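Local coordinates for uncharacterized protein (Pseudomonas aeruginosa PAO1, PDB 4R1D) that probably acts as the Tli4 immunity protein, binding the type VI secretion lipase effector Tle4 and so protecting the cell that produces it, at residues Thr8-Arg13 against Arg296-Ser301; Asp157-Glu162 against Glu250-Pro255; Val161-Val166 against Arg181-Ala186; His217-Leu222 against Thr290-Ile295; Phe241-Gln246 against Leu257-Ala262. All coordinates share one frame; numbering follows the deposited sequence.

Interaction 1: residues Thr8-Arg13 against Arg296-Ser301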
# COMPACT_ATOMS: atom_id res chain seq x y z
N THR B 8 28.91 -4.19 -19.52
CA THR B 8 27.80 -5.02 -19.98
C THR B 8 27.35 -5.94 -18.85
O THR B 8 28.14 -6.73 -18.33
CB THR B 8 28.20 -5.86 -21.21
OG1 THR B 8 28.51 -4.99 -22.31
CG2 THR B 8 27.09 -6.83 -21.61
N HIS B 9 26.08 -5.82 -18.46
CA HIS B 9 25.53 -6.56 -17.34
C HIS B 9 24.54 -7.61 -17.83
O HIS B 9 23.82 -7.39 -18.80
CB HIS B 9 24.78 -5.61 -16.39
CG HIS B 9 25.65 -4.59 -15.73
ND1 HIS B 9 26.26 -4.81 -14.51
CD2 HIS B 9 26.00 -3.34 -16.10
CE1 HIS B 9 26.96 -3.74 -14.17
NE2 HIS B 9 26.82 -2.83 -15.12
N CYS B 10 24.50 -8.75 -17.15
CA CYS B 10 23.49 -9.78 -17.41
C CYS B 10 22.38 -9.65 -16.40
O CYS B 10 22.64 -9.69 -15.19
CB CYS B 10 24.07 -11.17 -17.25
SG CYS B 10 25.46 -11.56 -18.32
N PHE B 11 21.15 -9.50 -16.88
CA PHE B 11 19.97 -9.53 -16.01
C PHE B 11 18.96 -10.49 -16.64
O PHE B 11 18.52 -10.28 -17.77
CB PHE B 11 19.36 -8.14 -15.86
CG PHE B 11 20.29 -7.12 -15.24
CD1 PHE B 11 20.83 -7.32 -13.98
CD2 PHE B 11 20.60 -5.95 -15.92
CE1 PHE B 11 21.68 -6.37 -13.40
CE2 PHE B 11 21.44 -5.00 -15.36
CZ PHE B 11 21.98 -5.21 -14.10
N GLY B 12 18.63 -11.57 -15.95
CA GLY B 12 17.68 -12.52 -16.50
C GLY B 12 18.19 -13.06 -17.82
O GLY B 12 19.32 -13.56 -17.88
N ARG B 13 17.38 -12.95 -18.88
CA ARG B 13 17.77 -13.46 -20.19
C ARG B 13 18.49 -12.40 -21.02
O ARG B 13 18.87 -12.67 -22.16
CB ARG B 13 16.54 -13.94 -20.99
CG ARG B 13 15.66 -14.95 -20.26
CD ARG B 13 16.21 -16.38 -20.31
NE ARG B 13 15.56 -17.26 -19.34
CZ ARG B 13 15.77 -18.57 -19.25
NH1 ARG B 13 16.60 -19.17 -20.11
NH2 ARG B 13 15.15 -19.29 -18.32
N ARG B 296 19.67 -6.14 -25.24
CA ARG B 296 19.53 -7.28 -26.13
C ARG B 296 19.46 -8.60 -25.37
O ARG B 296 19.99 -8.72 -24.27
CB ARG B 296 20.66 -7.32 -27.19
CG ARG B 296 22.04 -7.75 -26.69
CD ARG B 296 22.76 -6.63 -25.98
NE ARG B 296 24.20 -6.89 -25.87
CZ ARG B 296 25.06 -6.09 -25.25
NH1 ARG B 296 24.65 -4.98 -24.66
NH2 ARG B 296 26.36 -6.40 -25.22
N VAL B 297 18.80 -9.59 -25.96
CA VAL B 297 18.77 -10.93 -25.43
C VAL B 297 20.20 -11.44 -25.39
O VAL B 297 20.96 -11.22 -26.33
CB VAL B 297 17.95 -11.87 -26.32
CG1 VAL B 297 18.01 -13.29 -25.80
CG2 VAL B 297 16.51 -11.40 -26.40
N ARG B 298 20.57 -12.12 -24.32
CA ARG B 298 21.91 -12.66 -24.21
C ARG B 298 22.07 -13.75 -25.26
O ARG B 298 21.30 -14.71 -25.27
CB ARG B 298 22.15 -13.25 -22.82
CG ARG B 298 23.59 -13.69 -22.58
CD ARG B 298 23.82 -14.23 -21.18
NE ARG B 298 23.39 -15.62 -21.03
CZ ARG B 298 22.27 -16.00 -20.44
NH1 ARG B 298 21.44 -15.10 -19.91
NH2 ARG B 298 21.97 -17.29 -20.36
N PRO B 299 23.07 -13.61 -26.15
CA PRO B 299 23.31 -14.69 -27.12
C PRO B 299 23.70 -15.97 -26.40
O PRO B 299 24.56 -15.92 -25.52
CB PRO B 299 24.50 -14.18 -27.94
CG PRO B 299 24.49 -12.69 -27.75
CD PRO B 299 23.99 -12.48 -26.35
N THR B 300 23.09 -17.10 -26.77
CA THR B 300 23.42 -18.37 -26.14
C THR B 300 23.55 -19.46 -27.19
O THR B 300 23.26 -19.25 -28.36
CB THR B 300 22.36 -18.80 -25.10
OG1 THR B 300 21.11 -19.01 -25.75
CG2 THR B 300 22.21 -17.76 -24.00
N SER B 301 23.99 -20.64 -26.75
CA SER B 301 24.13 -21.78 -27.64
C SER B 301 22.81 -22.52 -27.79
O SER B 301 22.72 -23.48 -28.55
CB SER B 301 25.21 -22.72 -27.12
OG SER B 301 24.99 -23.00 -25.76
O HOH W 1 21.54 -12.47 -19.17
O HOH W 2 19.18 -15.54 -22.90
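Arg298 lays its side chain alongside the Gly12-Arg13 backbone. Its CB sits 3.4 Å from Arg13 O. The chain starts out anti to the backbone N (chi1 -173°) and then bends at chi3 (81°). This bend brings the guanidinium back toward Gly12 O, which lies at the edge of the group and near its plane. Arg298 NH1 and Gly12 O are 3.3 Å apart. Water 1 joins the same two atoms, giving a hydrogen to Gly12 O and accepting one from Arg298 NH1 at 2.7 Å. A backbone hydrogen bond runs from Arg298 N to Arg13 O, 2.8 Å and almost straight at 173°. Water 2 donates to Arg13 O, at 3.0 Å, and to Arg298 O. Further along, Thr8 CG2 meets Arg296 NH2 at 3.7 Å, the two side chains crossing at about a right angle. Arg298 is also hydrogen-bonded to the carbonyls of Pro142, Glu144 and Gly146. Asp17 accepts a hydrogen bond from Thr8 OG1 and forms a salt bridge with Arg296 NH1, which also bonds Ser294 O. Strand 14-18 lies between strands 7-11 and 296-297 in a small antiparallel sheet, so the two segments meet directly mainly where their strands run out.

Interaction 2: residues Asp157-Glu162 against Glu250-Pro255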
# COMPACT_ATOMS: atom_id res chain seq x y z
N ASP B 157 16.29 -23.68 -20.86
CA ASP B 157 15.45 -22.81 -21.66
C ASP B 157 14.02 -23.32 -21.68
O ASP B 157 13.26 -23.03 -22.61
CB ASP B 157 16.01 -22.67 -23.08
CG ASP B 157 16.26 -24.00 -23.74
OD1 ASP B 157 15.72 -25.02 -23.25
OD2 ASP B 157 16.99 -24.04 -24.75
N SER B 158 13.67 -24.09 -20.67
CA SER B 158 12.30 -24.53 -20.49
C SER B 158 11.52 -23.39 -19.87
O SER B 158 12.01 -22.71 -18.98
CB SER B 158 12.24 -25.76 -19.59
OG SER B 158 12.99 -26.83 -20.14
N PHE B 159 10.29 -23.19 -20.33
CA PHE B 159 9.51 -22.07 -19.82
C PHE B 159 9.29 -22.14 -18.31
O PHE B 159 9.01 -23.20 -17.76
CB PHE B 159 8.17 -21.94 -20.53
CG PHE B 159 7.37 -20.78 -20.03
CD1 PHE B 159 7.65 -19.50 -20.47
CD2 PHE B 159 6.38 -20.96 -19.08
CE1 PHE B 159 6.94 -18.42 -19.99
CE2 PHE B 159 5.66 -19.88 -18.59
CZ PHE B 159 5.95 -18.60 -19.05
N GLN B 160 9.43 -21.00 -17.65
CA GLN B 160 9.05 -20.84 -16.25
C GLN B 160 8.67 -19.38 -16.08
O GLN B 160 9.12 -18.53 -16.86
CB GLN B 160 10.22 -21.17 -15.33
CG GLN B 160 11.47 -20.39 -15.67
CD GLN B 160 12.67 -20.75 -14.81
OE1 GLN B 160 12.68 -21.78 -14.14
NE2 GLN B 160 13.67 -19.88 -14.81
N VAL B 161 7.83 -19.06 -15.09
CA VAL B 161 7.54 -17.66 -14.82
C VAL B 161 8.77 -17.03 -14.14
O VAL B 161 9.22 -17.51 -13.11
CB VAL B 161 6.32 -17.48 -13.90
CG1 VAL B 161 6.21 -16.04 -13.43
CG2 VAL B 161 5.03 -17.92 -14.61
N GLU B 162 9.29 -15.97 -14.75
CA GLU B 162 10.54 -15.37 -14.30
C GLU B 162 10.50 -13.87 -14.57
O GLU B 162 9.88 -13.42 -15.53
CB GLU B 162 11.75 -16.03 -15.00
CG GLU B 162 11.74 -15.93 -16.51
CD GLU B 162 12.92 -16.63 -17.16
OE1 GLU B 162 13.39 -17.65 -16.60
OE2 GLU B 162 13.38 -16.15 -18.22
N GLU B 250 4.12 -17.10 -22.89
CA GLU B 250 4.99 -18.27 -22.76
C GLU B 250 6.28 -18.15 -23.56
O GLU B 250 6.67 -19.07 -24.28
CB GLU B 250 4.24 -19.55 -23.15
CG GLU B 250 3.07 -19.87 -22.25
CD GLU B 250 2.48 -21.24 -22.52
OE1 GLU B 250 2.73 -21.79 -23.61
OE2 GLU B 250 1.78 -21.77 -21.63
N SER B 251 6.95 -17.01 -23.43
CA SER B 251 8.20 -16.79 -24.14
C SER B 251 9.29 -16.24 -23.21
O SER B 251 9.12 -15.17 -22.62
CB SER B 251 7.99 -15.84 -25.32
OG SER B 251 9.22 -15.51 -25.93
N LEU B 252 10.39 -16.97 -23.10
CA LEU B 252 11.48 -16.55 -22.21
C LEU B 252 12.25 -15.37 -22.79
O LEU B 252 12.74 -14.52 -22.04
CB LEU B 252 12.45 -17.72 -21.95
CG LEU B 252 11.88 -18.95 -21.25
CD1 LEU B 252 12.92 -20.05 -21.10
CD2 LEU B 252 11.30 -18.57 -19.89
N THR B 253 12.35 -15.32 -24.11
CA THR B 253 13.19 -14.32 -24.78
C THR B 253 12.39 -13.19 -25.38
O THR B 253 12.96 -12.21 -25.87
CB THR B 253 14.11 -14.96 -25.86
OG1 THR B 253 13.30 -15.58 -26.88
CG2 THR B 253 15.02 -16.01 -25.22
N GLU B 254 11.07 -13.31 -25.35
CA GLU B 254 10.22 -12.22 -25.78
C GLU B 254 9.23 -11.88 -24.68
O GLU B 254 8.03 -11.82 -24.92
CB GLU B 254 9.47 -12.61 -27.05
CG GLU B 254 10.33 -13.34 -28.06
CD GLU B 254 9.50 -14.05 -29.11
OE1 GLU B 254 9.16 -15.24 -28.89
OE2 GLU B 254 9.18 -13.42 -30.14
N PRO B 255 9.72 -11.67 -23.44
CA PRO B 255 8.80 -11.35 -22.36
C PRO B 255 8.39 -9.89 -22.46
O PRO B 255 8.87 -9.17 -23.34
CB PRO B 255 9.64 -11.57 -21.11
CG PRO B 255 11.01 -11.19 -21.54
CD PRO B 255 11.13 -11.65 -22.99
O HOH W 3 12.61 -13.83 -19.33
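Two loops meet here, one leading into strand 162-169 and the other into strand 256-263, and Leu252 of the second reaches into the first. Leu252 CD1 lies against the backbone, 3.4 Å from Asp157 O and 3.5 Å from Ser158 O. Its other methyl, CD2, touches Phe159 CD1 at 3.8 Å and also rests 3.6 Å from Glu162 OE2. The Phe159 ring leaves with CG anti to the backbone N (chi1 -179°), which carries it along the opposing backbone. Its CE1 comes within 3.4 Å of Glu250 CA, while Glu250 CB lies over one face, toward the rim. The 250-255 loop is shaped by an ST motif: Ser251 OG accepts from Glu254 N and in turn donates to Glu254 OE1. Glu162 is gripped at both carboxylate oxygens. Gln160 NE2 donates to Glu162 OE1 at 2.9 Å, nearly straight at 172° and within the amide plane. Water 3 donates to Glu162 OE2 at 2.7 Å and to Leu252 O at 2.8 Å, tying the two loops together. Arg13 forms a salt bridge with Glu162 OE2, and its side chain also touches Leu252. In the partner chain, probably the Tle4 lipase, Asp391 packs on Phe159 and Lys392 on Glu250.

Interaction 3: residues Val161-Val166 against Arg181-Ala186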
# COMPACT_ATOMS: atom_id res chain seq x y z
N VAL B 161 7.83 -19.06 -15.09
CA VAL B 161 7.54 -17.66 -14.82
C VAL B 161 8.77 -17.03 -14.14
O VAL B 161 9.22 -17.51 -13.11
CB VAL B 161 6.32 -17.48 -13.90
CG1 VAL B 161 6.21 -16.04 -13.43
CG2 VAL B 161 5.03 -17.92 -14.61
N GLU B 162 9.29 -15.97 -14.75
CA GLU B 162 10.54 -15.37 -14.30
C GLU B 162 10.50 -13.87 -14.57
O GLU B 162 9.88 -13.42 -15.53
CB GLU B 162 11.75 -16.03 -15.00
CG GLU B 162 11.74 -15.93 -16.51
CD GLU B 162 12.92 -16.63 -17.16
OE1 GLU B 162 13.39 -17.65 -16.60
OE2 GLU B 162 13.38 -16.15 -18.22
N ARG B 163 11.15 -13.10 -13.71
CA ARG B 163 11.05 -11.66 -13.78
C ARG B 163 12.26 -11.06 -13.09
O ARG B 163 12.80 -11.66 -12.15
CB ARG B 163 9.75 -11.19 -13.08
CG ARG B 163 9.67 -9.69 -12.79
CD ARG B 163 8.25 -9.26 -12.43
NE ARG B 163 7.75 -9.84 -11.18
CZ ARG B 163 7.87 -9.26 -9.99
NH1 ARG B 163 8.51 -8.09 -9.87
NH2 ARG B 163 7.37 -9.84 -8.91
N PHE B 164 12.69 -9.91 -13.57
CA PHE B 164 13.66 -9.11 -12.83
C PHE B 164 13.27 -7.64 -12.83
O PHE B 164 12.47 -7.18 -13.65
CB PHE B 164 15.09 -9.29 -13.36
CG PHE B 164 15.33 -8.71 -14.74
CD1 PHE B 164 15.53 -7.35 -14.92
CD2 PHE B 164 15.37 -9.54 -15.85
CE1 PHE B 164 15.76 -6.83 -16.20
CE2 PHE B 164 15.61 -9.03 -17.13
CZ PHE B 164 15.81 -7.68 -17.30
N GLY B 165 13.86 -6.90 -11.91
CA GLY B 165 13.76 -5.46 -11.93
C GLY B 165 15.08 -4.92 -11.44
O GLY B 165 15.60 -5.38 -10.42
N VAL B 166 15.61 -3.95 -12.17
CA VAL B 166 16.90 -3.36 -11.86
C VAL B 166 16.73 -1.87 -11.81
O VAL B 166 16.07 -1.30 -12.68
CB VAL B 166 17.96 -3.71 -12.94
CG1 VAL B 166 19.29 -3.09 -12.59
CG2 VAL B 166 18.09 -5.22 -13.08
N ARG B 181 13.11 -3.76 -16.47
CA ARG B 181 12.36 -4.90 -15.96
C ARG B 181 11.99 -5.85 -17.09
O ARG B 181 11.74 -5.39 -18.21
CB ARG B 181 11.05 -4.43 -15.31
CG ARG B 181 11.22 -3.46 -14.16
CD ARG B 181 9.91 -3.07 -13.49
NE ARG B 181 10.23 -2.02 -12.52
CZ ARG B 181 10.73 -2.26 -11.32
NH1 ARG B 181 10.91 -3.51 -10.91
NH2 ARG B 181 11.05 -1.25 -10.52
N SER B 182 11.92 -7.14 -16.79
CA SER B 182 11.32 -8.11 -17.71
C SER B 182 10.39 -9.01 -16.91
O SER B 182 10.66 -9.33 -15.74
CB SER B 182 12.38 -8.95 -18.45
OG SER B 182 12.75 -10.10 -17.71
N SER B 183 9.31 -9.43 -17.55
CA SER B 183 8.33 -10.26 -16.90
C SER B 183 7.70 -11.16 -17.96
O SER B 183 7.26 -10.67 -19.00
CB SER B 183 7.25 -9.37 -16.26
OG SER B 183 6.21 -10.15 -15.73
N THR B 184 7.66 -12.46 -17.71
CA THR B 184 7.05 -13.38 -18.67
C THR B 184 5.56 -13.04 -18.83
O THR B 184 4.91 -12.59 -17.89
CB THR B 184 7.18 -14.87 -18.25
OG1 THR B 184 6.86 -15.02 -16.86
CG2 THR B 184 8.60 -15.41 -18.51
N GLY B 185 5.04 -13.25 -20.04
CA GLY B 185 3.65 -12.96 -20.33
C GLY B 185 3.44 -11.61 -20.99
O GLY B 185 4.11 -10.62 -20.65
N ALA B 186 2.51 -11.56 -21.93
CA ALA B 186 2.22 -10.31 -22.62
C ALA B 186 1.50 -9.37 -21.68
O ALA B 186 0.58 -9.78 -20.97
CB ALA B 186 1.38 -10.56 -23.86
O HOH W 4 11.08 -12.20 -17.77
O HOH W 5 10.03 -6.23 -12.02
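The Phe164 ring lies with one face over the backbone of strand 181-183. Ser182 N stands 3.8 Å above the ring plane, over its centre, and Ser182 OG comes to 3.1 Å from Phe164 CE2. Phe164 CG sits between its own backbone N and carbonyl carbon (chi1 69°), which folds the ring over Ser182 of the other strand. The guanidinium groups of Arg163 and Arg181 are on the other side of the sheet. Water 5 lies in plane at the edge of both and accepts from NH1 of each. It also donates to Phe164 O. Arg181 NH1 passes 3.6 Å from Gly165 CA. The two strands form a beta hairpin, antiparallel, with Phe164 and Ser182 as a hydrogen-bonded pair. Phe164 N donates to Ser182 O at 3.0 Å, and Ser182 N returns a bond to Phe164 O at 3.2 Å. Where the strands begin to part, Thr184 N reaches Glu162 O at 3.3 Å, nearly in line with the carbonyl. Thr184 OG1 receives a weak bond from Glu162 N at 3.4 Å. Water 4 links Glu162 O to Ser182 OG. The face with Arg163, Arg181 and Ser183 meets the partner chain, probably the Tle4 lipase. There Arg181 forms a salt bridge to Asp67 of the partner chain, Arg163 NH2 is hydrogen-bonded to its Gln110, and Ser183 OG to its Glu104.

Interaction 4: residues His217-Leu222 against Thr290-Ile295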
# COMPACT_ATOMS: atom_id res chain seq x y z
N HIS B 217 10.61 2.63 -31.17
CA HIS B 217 12.03 2.62 -30.83
C HIS B 217 12.48 1.18 -30.76
O HIS B 217 12.73 0.63 -29.69
CB HIS B 217 12.31 3.34 -29.51
CG HIS B 217 13.77 3.51 -29.21
ND1 HIS B 217 14.26 4.51 -28.40
CD2 HIS B 217 14.85 2.80 -29.62
CE1 HIS B 217 15.58 4.40 -28.32
NE2 HIS B 217 15.96 3.38 -29.06
N PRO B 218 12.56 0.53 -31.93
CA PRO B 218 13.06 -0.84 -31.99
C PRO B 218 14.52 -0.84 -31.56
O PRO B 218 15.21 0.16 -31.77
CB PRO B 218 12.93 -1.19 -33.47
CG PRO B 218 12.99 0.13 -34.19
CD PRO B 218 12.33 1.11 -33.27
N VAL B 219 14.94 -1.92 -30.93
CA VAL B 219 16.34 -2.14 -30.56
C VAL B 219 16.63 -3.54 -31.05
O VAL B 219 16.22 -4.55 -30.44
CB VAL B 219 16.56 -2.07 -29.03
CG1 VAL B 219 18.02 -2.36 -28.68
CG2 VAL B 219 16.14 -0.71 -28.50
N GLY B 220 17.33 -3.62 -32.18
CA GLY B 220 17.50 -4.90 -32.84
C GLY B 220 16.12 -5.48 -33.11
O GLY B 220 15.24 -4.78 -33.59
N SER B 221 15.93 -6.75 -32.78
CA SER B 221 14.65 -7.38 -33.09
C SER B 221 13.60 -7.17 -31.99
O SER B 221 12.53 -7.76 -32.05
CB SER B 221 14.84 -8.86 -33.37
OG SER B 221 15.40 -9.51 -32.25
N LEU B 222 13.90 -6.31 -31.01
CA LEU B 222 12.93 -5.97 -29.96
C LEU B 222 12.04 -4.82 -30.43
O LEU B 222 12.51 -3.69 -30.60
CB LEU B 222 13.65 -5.56 -28.67
CG LEU B 222 14.61 -6.55 -28.02
CD1 LEU B 222 15.35 -5.91 -26.85
CD2 LEU B 222 13.88 -7.81 -27.57
N THR B 290 21.45 5.80 -25.38
CA THR B 290 22.65 4.96 -25.28
C THR B 290 22.36 3.70 -24.46
O THR B 290 22.72 2.58 -24.86
CB THR B 290 23.83 5.76 -24.70
OG1 THR B 290 24.05 6.92 -25.52
CG2 THR B 290 25.10 4.91 -24.67
N ILE B 291 21.69 3.86 -23.33
CA ILE B 291 21.31 2.70 -22.52
C ILE B 291 20.30 1.79 -23.22
O ILE B 291 20.50 0.58 -23.30
CB ILE B 291 20.74 3.12 -21.15
CG1 ILE B 291 21.83 3.75 -20.29
CG2 ILE B 291 20.18 1.91 -20.43
CD1 ILE B 291 21.32 4.29 -18.97
N VAL B 292 19.21 2.36 -23.71
CA VAL B 292 18.14 1.55 -24.30
C VAL B 292 18.65 0.81 -25.53
O VAL B 292 18.35 -0.36 -25.72
CB VAL B 292 16.91 2.43 -24.64
CG1 VAL B 292 15.94 1.69 -25.56
CG2 VAL B 292 16.21 2.87 -23.33
N ASP B 293 19.45 1.47 -26.35
CA ASP B 293 19.96 0.84 -27.56
C ASP B 293 20.93 -0.31 -27.26
O ASP B 293 21.29 -1.06 -28.16
CB ASP B 293 20.60 1.87 -28.48
CG ASP B 293 19.58 2.73 -29.19
OD1 ASP B 293 18.43 2.28 -29.41
OD2 ASP B 293 19.92 3.88 -29.54
N SER B 294 21.35 -0.45 -26.00
CA SER B 294 22.24 -1.53 -25.60
C SER B 294 21.50 -2.78 -25.12
O SER B 294 22.12 -3.79 -24.81
CB SER B 294 23.23 -1.06 -24.53
OG SER B 294 22.65 -1.09 -23.23
N ILE B 295 20.17 -2.70 -25.03
CA ILE B 295 19.38 -3.83 -24.55
C ILE B 295 19.27 -4.93 -25.61
O ILE B 295 18.82 -4.68 -26.73
CB ILE B 295 17.95 -3.39 -24.18
CG1 ILE B 295 18.00 -2.31 -23.09
CG2 ILE B 295 17.09 -4.60 -23.79
CD1 ILE B 295 16.64 -1.68 -22.76
O HOH W 6 18.57 0.79 -31.68
O HOH W 7 18.24 -5.99 -28.96
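His217 runs from CB into a ring that ends in a His-carboxylate hydrogen bond with Asp293. CB and CG lead toward Val292 and Asp293. CE1 touches Val292 CG1, which lies over one ring face as a CH-pi contact, 4.1 Å from the ring centroid. CD2 lies 3.6 Å from Asp293 OD1. At the tip, NE2 donates to Asp293 OD1 at 2.7 Å, nearly straight at 171°. The bond runs in the ring plane and meets the oxygen on its syn side, but well out of the carboxylate plane; the ring and carboxylate planes are turned 59° apart. Glu226 OE1 is hydrogen-bonded to ND1, so both ring nitrogens have carboxylate partners. This fixes the rotation of the ring. Water 6 donates to Asp293 OD1 as well. Val219 opens a type II' turn, ending at Leu222, that faces a type I turn from Val292 to Ile295. Its CG1, anti to the backbone N (chi1 178°), presses 3.1 Å from Ile295 O. Its CG2 meets Val292 CG1 at 3.8 Å, and these two side chains cross at about a right angle. Leu222 CD1 touches Ile295 CG2, also at 3.8 Å. Trp243 of strand 236-245 is touched by Val219, Val292 and Ile295. Water 7 bridges the two turns, donating to Val219 O at 2.9 Å and to Ile295 O at 2.7 Å.

Interaction 5: residues Phe241-Gln246 against Leu257-Ala262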
# COMPACT_ATOMS: atom_id res chain seq x y z
N PHE B 241 10.76 9.15 -19.09
CA PHE B 241 11.03 8.46 -20.34
C PHE B 241 10.58 7.02 -20.16
O PHE B 241 10.95 6.37 -19.18
CB PHE B 241 12.53 8.47 -20.67
CG PHE B 241 13.09 9.83 -20.96
CD1 PHE B 241 12.27 10.96 -20.96
CD2 PHE B 241 14.45 9.99 -21.21
CE1 PHE B 241 12.80 12.22 -21.21
CE2 PHE B 241 14.98 11.25 -21.45
CZ PHE B 241 14.16 12.36 -21.46
N MET B 242 9.76 6.54 -21.10
CA MET B 242 9.09 5.24 -20.97
C MET B 242 9.29 4.42 -22.25
O MET B 242 9.10 4.94 -23.34
CB MET B 242 7.60 5.46 -20.74
CG MET B 242 7.32 6.31 -19.50
SD MET B 242 5.65 6.99 -19.44
CE MET B 242 5.85 8.47 -20.43
N TRP B 243 9.67 3.15 -22.11
CA TRP B 243 9.94 2.28 -23.26
C TRP B 243 9.42 0.89 -22.92
O TRP B 243 9.63 0.41 -21.82
CB TRP B 243 11.45 2.22 -23.50
CG TRP B 243 11.93 1.40 -24.69
CD1 TRP B 243 12.13 1.85 -25.96
CD2 TRP B 243 12.33 0.02 -24.69
NE1 TRP B 243 12.62 0.84 -26.76
CE2 TRP B 243 12.74 -0.30 -26.00
CE3 TRP B 243 12.37 -0.99 -23.71
CZ2 TRP B 243 13.19 -1.58 -26.37
CZ3 TRP B 243 12.81 -2.27 -24.07
CH2 TRP B 243 13.22 -2.55 -25.39
N GLU B 244 8.74 0.25 -23.87
CA GLU B 244 8.17 -1.04 -23.60
C GLU B 244 8.07 -1.91 -24.85
O GLU B 244 7.83 -1.42 -25.96
CB GLU B 244 6.77 -0.88 -22.98
CG GLU B 244 6.15 -2.20 -22.52
CD GLU B 244 4.92 -1.98 -21.66
OE1 GLU B 244 4.82 -0.92 -21.02
OE2 GLU B 244 4.04 -2.88 -21.64
N VAL B 245 8.32 -3.19 -24.63
CA VAL B 245 8.00 -4.25 -25.57
C VAL B 245 6.87 -5.03 -24.92
O VAL B 245 7.03 -5.57 -23.82
CB VAL B 245 9.20 -5.18 -25.78
CG1 VAL B 245 8.77 -6.44 -26.54
CG2 VAL B 245 10.33 -4.44 -26.48
N GLN B 246 5.72 -5.09 -25.58
CA GLN B 246 4.53 -5.70 -24.96
C GLN B 246 4.76 -7.12 -24.44
O GLN B 246 4.31 -7.47 -23.34
CB GLN B 246 3.32 -5.65 -25.91
CG GLN B 246 2.02 -6.12 -25.28
CD GLN B 246 0.79 -5.63 -26.02
OE1 GLN B 246 0.90 -5.02 -27.09
NE2 GLN B 246 -0.39 -5.88 -25.46
N LEU B 257 8.98 -6.26 -21.61
CA LEU B 257 10.22 -5.58 -21.25
C LEU B 257 9.94 -4.10 -21.07
O LEU B 257 9.31 -3.48 -21.91
CB LEU B 257 11.27 -5.76 -22.34
CG LEU B 257 12.76 -5.77 -21.96
CD1 LEU B 257 13.09 -7.02 -21.19
CD2 LEU B 257 13.62 -5.69 -23.22
N THR B 258 10.42 -3.52 -19.98
CA THR B 258 10.28 -2.08 -19.84
C THR B 258 11.63 -1.45 -19.49
O THR B 258 12.48 -2.08 -18.86
CB THR B 258 9.24 -1.68 -18.75
OG1 THR B 258 9.64 -2.20 -17.48
CG2 THR B 258 7.84 -2.20 -19.11
N ALA B 259 11.80 -0.22 -19.94
CA ALA B 259 12.91 0.62 -19.55
C ALA B 259 12.33 1.99 -19.27
O ALA B 259 11.46 2.47 -20.00
CB ALA B 259 13.96 0.69 -20.68
N GLY B 260 12.78 2.62 -18.19
CA GLY B 260 12.24 3.92 -17.82
C GLY B 260 13.31 4.77 -17.19
O GLY B 260 14.20 4.26 -16.52
N LEU B 261 13.24 6.07 -17.42
CA LEU B 261 14.15 7.01 -16.79
C LEU B 261 13.32 8.16 -16.26
O LEU B 261 12.58 8.80 -17.01
CB LEU B 261 15.19 7.51 -17.79
CG LEU B 261 16.21 8.50 -17.25
CD1 LEU B 261 17.19 7.78 -16.37
CD2 LEU B 261 16.95 9.18 -18.41
N ALA B 262 13.44 8.43 -14.97
CA ALA B 262 12.66 9.50 -14.36
C ALA B 262 13.55 10.47 -13.59
O ALA B 262 14.57 10.08 -13.01
CB ALA B 262 11.64 8.94 -13.43
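This is the antiparallel beta hairpin of strands 236-245 and 256-263, in which Trp243 faces Ala259 and Phe241 faces Leu261. Both pairs, and Val245 with Leu257, are hydrogen-bonded pairs with two backbone bonds each. Five of these six bonds are fairly straight. The exception is Trp243 N to Ala259 O, short at 2.8 Å but bent to 131°. Trp243 leaves with CG anti to the backbone N (chi1 -178°), and its indole turns an edge to the other strand. CE3 meets Ala259 CB at 3.8 Å. Leu257 CD2 lies in plane at the edge of the indole, 3.6 Å from Trp243 CZ3. Leu257 was modelled in two conformers, so this contact is doubtful. Phe241 and Leu261 lie side by side, pointing the same way, with their CD2 atoms 3.8 Å apart. These residues face helix 281-292, where Trp288 makes an edge-to-face contact with Phe241. Glu244 and Thr258 project from the other side of the sheet, also side by side, with Glu244 CG 3.8 Å from Thr258 CG2. Arg194 forms a salt bridge with Glu244 OE1, and Asn256 ND2 is hydrogen-bonded to Glu244 OE2. On this side Met242 and Thr258 pack on Trp96 of the partner chain. Gly260, paired with Met242, makes a CA-H...O contact of 3.1 Å from its CA to Phe241 O.

How the interactions relate
Interactions 2 and 3 share Val161 and Glu162, and their centres are 9 Å apart. Interaction 1 joins both through the salt bridge Arg13 NE to Glu162 OE2, 2.7 Å. Interactions 3 and 5 are two hairpins side by side: strand 176-183 pairs with strand 256-263, with Arg181 O 2.9 Å from Thr258 N. Interaction 4 covers the Trp243 side of interaction 5, with His217 O 2.9 Å from Trp243 NE1 and centres 11 Å apart. Segment 296-301 of interaction 1 directly follows segment 290-295 of interaction 4, and interaction 1 encloses all the others along the chain. Interactions 2, 3 and 5 touch the partner chain; interactions 1 and 4 do not.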